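Local coordinates for Cow rumen GH26 endo-mannanase (Metagenome, PDB 6UEH), which probably hydrolyses internal beta-1,4-mannosidic bonds of mannans such as galactomannan, as a family 26 endo-mannanase, at residues 335-338 / 339-343; 345-348 / 349-353. All blocks are in the same frame, centred on the assembly; numbering follows the deposited sequence.

Interaction 1. Residues 335-338 / 339-343; sequences KTYV and EIWKY
Tyr337 and Trp341, one helical turn apart on helix 334-351, lie side by side and point the same way. Both rings leave the helix with CG anti to the backbone N (chi1 165° and 177°), and this shared setting brings the phenol end of Tyr337 alongside the benzo ring of Trp341: Tyr337 OH is 3.4 Å from Trp341 CE3, approaching obliquely. Both buried rings find polar partners in neighbouring barrel strands and loops. The Tyr337 hydroxyl is hydrogen-bonded to Leu311 O and Gln361 NE2, and the indole N-H of Trp341 to Tyr379 O, and these bonds fix how each ring is turned.

On the outer side Val338 and Lys342 also run alongside each other, and the extended lysine chain brings its CE within 3.7 Å of Val338 CG1. Lys335 and Glu339 instead cross at a slant and form an i to i+4 salt bridge near solvent; its modelled length, 2.4 Å from NZ to OE1, is doubtfully short. Thr336 CG2 grazes Ile340 CD1 at 4.1 Å. Beneath these side chains run the usual i to i+4 helical bonds, with Trp341 N bonded to Tyr337 O at 2.9 Å. The pattern is that of an amphipathic helix on the outside of a TIM barrel, with buried rings on one side and a charged pair near solvent on another.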
ATOM      1  N   LYS A 335      16.103  -9.394   3.567  1.00 23.36           N
ATOM      2  CA  LYS A 335      16.879  -9.321   4.801  1.00 24.06           C
ATOM      3  C   LYS A 335      17.930  -8.215   4.739  1.00 23.85           C
ATOM      4  O   LYS A 335      18.050  -7.408   5.663  1.00 23.20           O
ATOM      5  CB  LYS A 335      17.550 -10.662   5.095  1.00 26.71           C
ATOM      6  CG  LYS A 335      18.361 -10.672   6.384  1.00 29.44           C
ATOM      7  CD  LYS A 335      19.104 -11.985   6.567  1.00 32.64           C
ATOM      8  CE  LYS A 335      19.914 -11.987   7.855  1.00 35.13           C
ATOM      9  NZ  LYS A 335      20.933 -10.897   7.885  1.00 35.88           N
ATOM     10  N   THR A 336      18.684  -8.178   3.645  1.00 23.20           N
ATOM     11  CA  THR A 336      19.688  -7.138   3.452  1.00 22.12           C
ATOM     12  C   THR A 336      19.031  -5.766   3.377  1.00 21.44           C
ATOM     13  O   THR A 336      19.539  -4.794   3.942  1.00 23.05           O
ATOM     14  CB  THR A 336      20.522  -7.382   2.179  1.00 21.23           C
ATOM     15  OG1 THR A 336      21.289  -8.581   2.335  1.00 22.30           O
ATOM     16  CG2 THR A 336      21.467  -6.211   1.924  1.00 20.65           C
ATOM     17  N   TYR A 337      17.893  -5.692   2.690  1.00 19.39           N
ATOM     18  CA  TYR A 337      17.183  -4.427   2.543  1.00 18.43           C
ATOM     19  C   TYR A 337      16.782  -3.836   3.891  1.00 19.20           C
ATOM     20  O   TYR A 337      16.972  -2.645   4.130  1.00 20.01           O
ATOM     21  CB  TYR A 337      15.931  -4.583   1.675  1.00 18.04           C
ATOM     22  CG  TYR A 337      15.013  -3.390   1.813  1.00 17.85           C
ATOM     23  CD1 TYR A 337      15.318  -2.183   1.197  1.00 17.05           C
ATOM     24  CD2 TYR A 337      13.861  -3.457   2.591  1.00 18.12           C
ATOM     25  CE1 TYR A 337      14.496  -1.079   1.337  1.00 16.59           C
ATOM     26  CE2 TYR A 337      13.033  -2.359   2.735  1.00 17.90           C
ATOM     27  CZ  TYR A 337      13.355  -1.173   2.106  1.00 17.26           C
ATOM     28  OH  TYR A 337      12.530  -0.075   2.248  1.00 16.92           O
ATOM     29  N   VAL A 338      16.209  -4.669   4.757  1.00 19.30           N
ATOM     30  CA  VAL A 338      15.778  -4.220   6.077  1.00 18.13           C
ATOM     31  C   VAL A 338      16.967  -3.677   6.868  1.00 18.69           C
ATOM     32  O   VAL A 338      16.848  -2.667   7.565  1.00 18.67           O
ATOM     33  CB  VAL A 338      15.090  -5.362   6.867  1.00 20.18           C
ATOM     34  CG1 VAL A 338      14.858  -4.961   8.317  1.00 19.99           C
ATOM     35  CG2 VAL A 338      13.771  -5.744   6.207  1.00 19.87           C
ATOM     36  N   GLU A 339      18.116  -4.335   6.739  1.00 19.33           N
ATOM     37  CA  GLU A 339      19.334  -3.878   7.401  1.00 20.43           C
ATOM     38  C   GLU A 339      19.761  -2.506   6.874  1.00 19.46           C
ATOM     39  O   GLU A 339      20.228  -1.661   7.634  1.00 19.75           O
ATOM     40  CB  GLU A 339      20.460  -4.899   7.221  1.00 23.36           C
ATOM     41  CG  GLU A 339      20.187  -6.240   7.899  1.00 27.39           C
ATOM     42  CD  GLU A 339      21.296  -7.255   7.678  1.00 33.81           C
ATOM     43  OE1 GLU A 339      21.046  -8.463   7.882  1.00 36.57           O
ATOM     44  OE2 GLU A 339      22.417  -6.848   7.307  1.00 35.73           O
ATOM     45  N   ILE A 340      19.583  -2.286   5.575  1.00 18.88           N
ATOM     46  CA  ILE A 340      19.901  -0.996   4.968  1.00 18.74           C
ATOM     47  C   ILE A 340      18.968   0.096   5.489  1.00 17.72           C
ATOM     48  O   ILE A 340      19.412   1.201   5.799  1.00 16.35           O
ATOM     49  CB  ILE A 340      19.819  -1.058   3.430  1.00 19.29           C
ATOM     50  CG1 ILE A 340      20.874  -2.024   2.884  1.00 21.33           C
ATOM     51  CG2 ILE A 340      20.003   0.328   2.824  1.00 18.70           C
ATOM     52  CD1 ILE A 340      20.852  -2.173   1.378  1.00 15.49           C
ATOM     53  N   TRP A 341      17.677  -0.222   5.594  1.00 17.11           N
ATOM     54  CA  TRP A 341      16.701   0.711   6.153  1.00 16.06           C
ATOM     55  C   TRP A 341      17.068   1.107   7.578  1.00 16.30           C
ATOM     56  O   TRP A 341      17.048   2.289   7.933  1.00 16.21           O
ATOM     57  CB  TRP A 341      15.293   0.105   6.133  1.00 15.86           C
ATOM     58  CG  TRP A 341      14.245   0.987   6.763  1.00 15.53           C
ATOM     59  CD1 TRP A 341      13.957   1.103   8.096  1.00 16.22           C
ATOM     60  CD2 TRP A 341      13.343   1.871   6.083  1.00 15.86           C
ATOM     61  NE1 TRP A 341      12.934   2.003   8.284  1.00 16.00           N
ATOM     62  CE2 TRP A 341      12.540   2.490   7.065  1.00 15.91           C
ATOM     63  CE3 TRP A 341      13.136   2.199   4.739  1.00 15.70           C
ATOM     64  CZ2 TRP A 341      11.549   3.417   6.746  1.00 16.21           C
ATOM     65  CZ3 TRP A 341      12.149   3.121   4.424  1.00 15.30           C
ATOM     66  CH2 TRP A 341      11.371   3.719   5.422  1.00 15.40           C
ATOM     67  N   LYS A 342      17.393   0.111   8.396  1.00 17.31           N
ATOM     68  CA  LYS A 342      17.782   0.362   9.779  1.00 18.16           C
ATOM     69  C   LYS A 342      19.051   1.204   9.841  1.00 17.08           C
ATOM     70  O   LYS A 342      19.185   2.071  10.705  1.00 17.22           O
ATOM     71  CB  LYS A 342      17.975  -0.957  10.531  1.00 19.45           C
ATOM     72  CG  LYS A 342      16.687  -1.742  10.734  1.00 20.87           C
ATOM     73  CD  LYS A 342      16.926  -3.002  11.551  1.00 23.42           C
ATOM     74  CE  LYS A 342      15.631  -3.764  11.779  1.00 25.22           C
ATOM     75  NZ  LYS A 342      15.855  -5.018  12.551  1.00 27.47           N
ATOM     76  N   TYR A 343      19.973   0.952   8.916  1.00 17.31           N
ATOM     77  CA  TYR A 343      21.209   1.725   8.819  1.00 17.84           C
ATOM     78  C   TYR A 343      20.904   3.202   8.604  1.00 17.00           C
ATOM     79  O   TYR A 343      21.422   4.061   9.316  1.00 17.66           O
ATOM     80  CB  TYR A 343      22.086   1.191   7.680  1.00 17.38           C
ATOM     81  CG  TYR A 343      23.443   1.856   7.555  1.00 17.41           C
ATOM     82  CD1 TYR A 343      23.603   3.032   6.830  1.00 16.84           C
ATOM     83  CD2 TYR A 343      24.569   1.296   8.145  1.00 18.41           C
ATOM     84  CE1 TYR A 343      24.843   3.636   6.708  1.00 18.03           C
ATOM     85  CE2 TYR A 343      25.812   1.891   8.027  1.00 19.17           C
ATOM     86  CZ  TYR A 343      25.943   3.061   7.307  1.00 19.43           C
ATOM     87  OH  TYR A 343      27.180   3.657   7.191  1.00 20.27           O
TER

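Interaction 2. Residues 345-348 / 349-353; sequences YDKL and TNEYD
Thr349 reaches back to Tyr345 through its chi1 of 61°, which sets OG1 between its own backbone N and carbonyl carbon, where it can bond to Tyr345 O at 2.8 Å; this bond satisfies the buried hydroxyl within its own helix. That carbonyl also accepts a bond from Thr349 N, at 3.1 Å, and one oxygen can take both donors because they come from opposite faces of its plane. The same rotation leaves CG2 of Thr349 over one face of the Tyr345 ring, 4.0 Å above the plane and displaced toward the rim. The ring lies there because Tyr345 CG is anti to the backbone N (chi1 -173°); at its far end the hydroxyl bonds to Ser146 OG.

Lys347 and Glu351 lie side by side, the bent lysine chain resting its CD and CE against the carboxylate, with CE 3.7 Å from Glu351 OE2. Lys347 NZ remains 4.5 Å from Glu351 OE1, so the opposite charges are near each other but not in contact.

Lys347 O accepts Tyr352 N-H at 3.1 Å, five residues on, while its bond to Glu351 N is weak. The Tyr352 ring turns an edge to the same oxygen, which lies near the ring plane 3.3 Å from CD2, and Leu348 CD2 approaches the ring obliquely. This i to i+5 bond belongs to a wider, pi-type turn in the last part of the helix. Asp353 then leaves helical geometry with positive phi, and a backbone bond between Leu348 and Leu354 helps close the C-terminal end of this barrel helix, from which the chain turns back toward strand 357-362.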
ATOM      1  N   TYR A 345      18.009   4.781   9.043  1.00 15.44           N
ATOM      2  CA  TYR A 345      17.228   5.266  10.176  1.00 15.35           C
ATOM      3  C   TYR A 345      18.140   5.654  11.335  1.00 17.12           C
ATOM      4  O   TYR A 345      18.003   6.733  11.913  1.00 16.90           O
ATOM      5  CB  TYR A 345      16.226   4.198  10.623  1.00 16.06           C
ATOM      6  CG  TYR A 345      15.242   4.638  11.691  1.00 16.69           C
ATOM      7  CD1 TYR A 345      15.623   4.725  13.024  1.00 17.53           C
ATOM      8  CD2 TYR A 345      13.922   4.930  11.368  1.00 16.27           C
ATOM      9  CE1 TYR A 345      14.724   5.114  14.003  1.00 18.38           C
ATOM     10  CE2 TYR A 345      13.015   5.316  12.341  1.00 12.89           C
ATOM     11  CZ  TYR A 345      13.422   5.405  13.656  1.00 16.55           C
ATOM     12  OH  TYR A 345      12.527   5.788  14.630  1.00 16.32           O
ATOM     13  N   ASP A 346      19.064   4.762  11.675  1.00 18.68           N
ATOM     14  CA  ASP A 346      19.994   5.006  12.771  1.00 21.50           C
ATOM     15  C   ASP A 346      20.943   6.158  12.459  1.00 19.12           C
ATOM     16  O   ASP A 346      21.236   6.977  13.327  1.00 17.65           O
ATOM     17  CB  ASP A 346      20.795   3.742  13.090  1.00 25.33           C
ATOM     18  CG  ASP A 346      19.940   2.647  13.702  1.00 29.90           C
ATOM     19  OD1 ASP A 346      18.794   2.941  14.105  1.00 30.72           O
ATOM     20  OD2 ASP A 346      20.419   1.496  13.791  1.00 31.17           O
ATOM     21  N   LYS A 347      21.422   6.217  11.219  1.00 18.94           N
ATOM     22  CA  LYS A 347      22.339   7.277  10.807  1.00 20.94           C
ATOM     23  C   LYS A 347      21.696   8.659  10.899  1.00 18.97           C
ATOM     24  O   LYS A 347      22.292   9.586  11.444  1.00 20.15           O
ATOM     25  CB  LYS A 347      22.840   7.034   9.382  1.00 24.03           C
ATOM     26  CG  LYS A 347      24.121   6.217   9.299  1.00 28.18           C
ATOM     27  CD  LYS A 347      25.293   6.969   9.912  1.00 31.32           C
ATOM     28  CE  LYS A 347      26.604   6.213   9.727  1.00 35.16           C
ATOM     29  NZ  LYS A 347      26.622   4.907  10.448  1.00 37.41           N
ATOM     30  N   LEU A 348      20.483   8.792  10.371  1.00 17.31           N
ATOM     31  CA  LEU A 348      19.804  10.086  10.348  1.00 16.98           C
ATOM     32  C   LEU A 348      19.377  10.548  11.739  1.00 17.45           C
ATOM     33  O   LEU A 348      19.517  11.725  12.074  1.00 17.34           O
ATOM     34  CB  LEU A 348      18.582  10.042   9.423  1.00 15.85           C
ATOM     35  CG  LEU A 348      18.839   9.933   7.916  1.00 14.56           C
ATOM     36  CD1 LEU A 348      17.562  10.209   7.132  1.00 13.56           C
ATOM     37  CD2 LEU A 348      19.955  10.875   7.475  1.00 14.53           C
ATOM     38  N   THR A 349      18.858   9.627  12.548  1.00 17.13           N
ATOM     39  CA  THR A 349      18.325   9.997  13.858  1.00 18.55           C
ATOM     40  C   THR A 349      19.414  10.157  14.915  1.00 21.84           C
ATOM     41  O   THR A 349      19.328  11.040  15.766  1.00 23.48           O
ATOM     42  CB  THR A 349      17.289   8.967  14.371  1.00 18.16           C
ATOM     43  OG1 THR A 349      17.903   7.678  14.508  1.00 18.35           O
ATOM     44  CG2 THR A 349      16.105   8.874  13.416  1.00 17.02           C
ATOM     45  N   ASN A 350      20.437   9.312  14.866  1.00 22.58           N
ATOM     46  CA  ASN A 350      21.479   9.349  15.885  1.00 25.67           C
ATOM     47  C   ASN A 350      22.662  10.232  15.502  1.00 26.77           C
ATOM     48  O   ASN A 350      22.981  11.189  16.206  1.00 28.21           O
ATOM     49  CB  ASN A 350      21.968   7.933  16.196  1.00 27.65           C
ATOM     50  CG  ASN A 350      20.892   7.075  16.831  1.00 29.89           C
ATOM     51  OD1 ASN A 350      20.141   7.539  17.687  1.00 31.20           O
ATOM     52  ND2 ASN A 350      20.810   5.817  16.413  1.00 30.24           N
ATOM     53  N   GLU A 351      23.309   9.913  14.387  1.00 26.07           N
ATOM     54  CA  GLU A 351      24.512  10.630  13.981  1.00 28.13           C
ATOM     55  C   GLU A 351      24.205  12.050  13.507  1.00 24.90           C
ATOM     56  O   GLU A 351      24.967  12.979  13.779  1.00 25.63           O
ATOM     57  CB  GLU A 351      25.248   9.853  12.887  1.00 32.74           C
ATOM     58  CG  GLU A 351      26.544  10.500  12.430  1.00 38.84           C
ATOM     59  CD  GLU A 351      27.529   9.492  11.869  1.00 43.97           C
ATOM     60  OE1 GLU A 351      28.000   8.630  12.643  1.00 46.46           O
ATOM     61  OE2 GLU A 351      27.829   9.560  10.658  1.00 44.89           O
ATOM     62  N   TYR A 352      23.086  12.224  12.809  1.00 21.37           N
ATOM     63  CA  TYR A 352      22.735  13.536  12.271  1.00 20.41           C
ATOM     64  C   TYR A 352      21.652  14.238  13.088  1.00 20.65           C
ATOM     65  O   TYR A 352      21.265  15.363  12.771  1.00 20.95           O
ATOM     66  CB  TYR A 352      22.300  13.409  10.812  1.00 18.86           C
ATOM     67  CG  TYR A 352      23.451  13.107   9.881  1.00 19.25           C
ATOM     68  CD1 TYR A 352      24.326  14.110   9.483  1.00 20.34           C
ATOM     69  CD2 TYR A 352      23.674  11.819   9.412  1.00 18.93           C
ATOM     70  CE1 TYR A 352      25.389  13.841   8.638  1.00 21.34           C
ATOM     71  CE2 TYR A 352      24.735  11.540   8.565  1.00 20.17           C
ATOM     72  CZ  TYR A 352      25.587  12.554   8.182  1.00 21.14           C
ATOM     73  OH  TYR A 352      26.642  12.283   7.338  1.00 22.61           O
ATOM     74  N   ASP A 353      21.177  13.566  14.134  1.00 20.14           N
ATOM     75  CA  ASP A 353      20.232  14.143  15.092  1.00 22.16           C
ATOM     76  C   ASP A 353      18.978  14.706  14.415  1.00 18.68           C
ATOM     77  O   ASP A 353      18.463  15.755  14.806  1.00 18.55           O
ATOM     78  CB  ASP A 353      20.922  15.236  15.917  1.00 27.01           C
ATOM     79  CG  ASP A 353      20.246  15.475  17.257  1.00 32.36           C
ATOM     80  OD1 ASP A 353      19.602  14.539  17.777  1.00 34.15           O
ATOM     81  OD2 ASP A 353      20.365  16.598  17.793  1.00 34.77           O
TER

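Interactions 1 and 2 follow in series along helix 334-351, their centres 14 Å apart. The helix carries one straight into the other, and Lys347 CG comes 3.7 Å from Tyr343 CE1. They share neighbours: Tyr379 takes the indole N-H of Trp341 on its carbonyl and meets the Tyr345 ring edge-to-face, while Ile340 and Leu348 both pack on helix 280-301. This helix makes the beta-alpha-beta crossover between strands 306-309 and 357-362. As in TIM barrels generally, interaction 1, near the helix start, probably lies nearer the catalytic end of the barrel, and interaction 2 nearer the opposite end. The calcium, bound by residues including Glu13 and Asp126, belongs to the separate CBM6 region.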